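Local coordinates for protein Phospholipase/Carboxylesterase (Haliangium ochraceum, PDB 4Q82) that is probably a secreted or lipid-anchored serine hydrolase of the phospholipase/carboxylesterase group that probably cleaves ester bonds, at residues Pro136-Ile141 with Arg176-Thr181. Numbering follows the deposited sequence.
Sequences PSADEI and RAHLDT
His-178 reaches from the C-terminal part of helix 167-178 to the first turn of helix 138-151, where Asp-139 receives it. Its CB points toward that turn, and with CG set opposite the carbonyl carbon (chi1 -62°) the imidazole is carried across to the aspartate. Along the ring, CD2 passes the backbone O of Ala-138 at 3.8 Å, at the ring edge and close to its plane. CE1 lies 3.4 Å from Asp-139 OD1, and between these two carbons NE2 donates a hydrogen bond of 2.9 Å to the same OD1. The N-H...O angle is 146°, so the bond is somewhat bent, although OD1 lies close to the ring plane and the N-H comes in roughly end-on to the C-O bond. Carboxylate and imidazole planes are turned 37° against each other. One face of the ring carries the methyl of its neighbour Ala-177, offset toward the rim; Ala-177 CB also touches Ala-138 CB at 3.7 Å, giving the hydrogen bond a small apolar flank. At Asp-139 OD1 a long, weak ion pair with Arg-142 may offset part of the negative charge. The receiving turn is itself closed by a capping box, Glu-140 N donating to Ser-137 OG (3.1 Å) and Ser-137 N to Glu-140 OE1. On the inner side, Ile-141 packs against Ser-171 and Tyr-174 of helix 167-178. The arrangement is a surface His-carboxylate hydrogen bond between two helices that flank the central, mostly parallel sheet of an alpha/beta-hydrolase-like fold.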
loop_
_atom_site.group_PDB
_atom_site.type_symbol
_atom_site.label_atom_id
_atom_site.label_comp_id
_atom_site.label_asym_id
_atom_site.label_seq_id
_atom_site.Cartn_x
_atom_site.Cartn_y
_atom_site.Cartn_z
ATOM N N PRO A 136 -7.316 1.998 9.802
ATOM C CA PRO A 136 -6.129 2.623 10.405
ATOM C C PRO A 136 -6.206 4.147 10.246
ATOM O O PRO A 136 -6.734 4.649 9.237
ATOM C CB PRO A 136 -4.960 2.038 9.607
ATOM C CG PRO A 136 -5.552 1.564 8.280
ATOM C CD PRO A 136 -7.005 1.161 8.631
ATOM N N SER A 137 -5.685 4.867 11.226
ATOM C CA SER A 137 -5.745 6.325 11.224
ATOM C C SER A 137 -4.575 6.943 10.461
ATOM O O SER A 137 -3.540 6.293 10.228
ATOM C CB SER A 137 -5.743 6.856 12.658
ATOM O OG SER A 137 -4.456 6.674 13.254
ATOM N N ALA A 138 -4.730 8.216 10.104
ATOM C CA ALA A 138 -3.675 8.963 9.412
ATOM C C ALA A 138 -2.361 8.939 10.188
ATOM O O ALA A 138 -1.299 8.719 9.613
ATOM C CB ALA A 138 -4.112 10.397 9.179
ATOM N N ASP A 139 -2.444 9.148 11.494
ATOM C CA ASP A 139 -1.251 9.221 12.329
ATOM C C ASP A 139 -0.642 7.841 12.556
ATOM O O ASP A 139 0.567 7.710 12.679
ATOM C CB ASP A 139 -1.566 9.887 13.668
ATOM C CG ASP A 139 -1.775 11.391 13.539
ATOM O OD1 ASP A 139 -1.572 11.957 12.440
ATOM O OD2 ASP A 139 -2.139 12.015 14.545
ATOM N N GLU A 140 -1.475 6.811 12.621
ATOM C CA GLU A 140 -0.958 5.445 12.724
ATOM C C GLU A 140 -0.098 5.102 11.502
ATOM O O GLU A 140 1.001 4.528 11.613
ATOM C CB GLU A 140 -2.130 4.473 12.877
ATOM C CG GLU A 140 -1.785 2.980 12.898
ATOM C CD GLU A 140 -3.048 2.111 13.030
ATOM O OE1 GLU A 140 -4.173 2.673 13.112
ATOM O OE2 GLU A 140 -2.923 0.873 13.057
ATOM N N ILE A 141 -0.583 5.492 10.330
ATOM C CA ILE A 141 0.135 5.223 9.094
ATOM C C ILE A 141 1.409 6.069 9.023
ATOM O O ILE A 141 2.467 5.568 8.629
ATOM C CB ILE A 141 -0.779 5.473 7.869
ATOM C CG1 ILE A 141 -1.932 4.454 7.884
ATOM C CG2 ILE A 141 -0.006 5.352 6.568
ATOM C CD1 ILE A 141 -2.938 4.661 6.774
ATOM N N ARG A 176 -4.566 13.103 3.301
ATOM C CA ARG A 176 -5.292 14.322 3.636
ATOM C C ARG A 176 -4.624 15.066 4.789
ATOM O O ARG A 176 -4.511 16.309 4.782
ATOM C CB ARG A 176 -6.742 14.010 3.997
ATOM C CG ARG A 176 -7.499 15.277 4.330
ATOM C CD ARG A 176 -8.900 15.019 4.838
ATOM N NE ARG A 176 -9.562 16.301 5.086
ATOM C CZ ARG A 176 -10.738 16.434 5.687
ATOM N NH1 ARG A 176 -11.386 15.361 6.115
ATOM N NH2 ARG A 176 -11.258 17.641 5.862
ATOM N N ALA A 177 -4.168 14.312 5.783
ATOM C CA ALA A 177 -3.602 14.925 6.981
ATOM C C ALA A 177 -2.174 15.385 6.766
ATOM O O ALA A 177 -1.758 16.397 7.325
ATOM C CB ALA A 177 -3.654 13.953 8.156
ATOM N N HIS A 178 -1.425 14.628 5.969
ATOM C CA HIS A 178 0.030 14.770 5.925
ATOM C C HIS A 178 0.609 15.048 4.537
ATOM O O HIS A 178 1.806 14.841 4.323
ATOM C CB HIS A 178 0.678 13.510 6.511
ATOM C CG HIS A 178 0.318 13.281 7.944
ATOM N ND1 HIS A 178 0.626 14.191 8.934
ATOM C CD2 HIS A 178 -0.331 12.263 8.556
ATOM C CE1 HIS A 178 0.181 13.744 10.095
ATOM N NE2 HIS A 178 -0.406 12.577 9.893
ATOM N N LEU A 179 -0.233 15.520 3.613
ATOM C CA LEU A 179 0.207 15.855 2.254
ATOM C C LEU A 179 1.458 16.737 2.240
ATOM O O LEU A 179 2.393 16.468 1.499
ATOM C CB LEU A 179 -0.909 16.560 1.479
ATOM C CG LEU A 179 -0.595 17.072 0.062
ATOM C CD1 LEU A 179 -0.267 15.918 -0.883
ATOM C CD2 LEU A 179 -1.751 17.876 -0.498
ATOM N N ASP A 180 1.481 17.783 3.061
ATOM C CA ASP A 180 2.595 18.735 3.008
ATOM C C ASP A 180 3.910 18.176 3.553
ATOM O O ASP A 180 4.966 18.740 3.303
ATOM C CB ASP A 180 2.213 20.018 3.745
ATOM C CG ASP A 180 0.924 20.619 3.207
ATOM O OD1 ASP A 180 0.679 20.499 1.981
ATOM O OD2 ASP A 180 0.142 21.186 3.997
ATOM N N THR A 181 3.868 17.064 4.279
ATOM C CA THR A 181 5.103 16.520 4.841
ATOM C C THR A 181 5.392 15.086 4.412
ATOM O O THR A 181 6.450 14.545 4.722
ATOM C CB THR A 181 5.089 16.538 6.373
ATOM O OG1 THR A 181 3.992 15.739 6.835
ATOM C CG2 THR A 181 4.957 17.958 6.903
#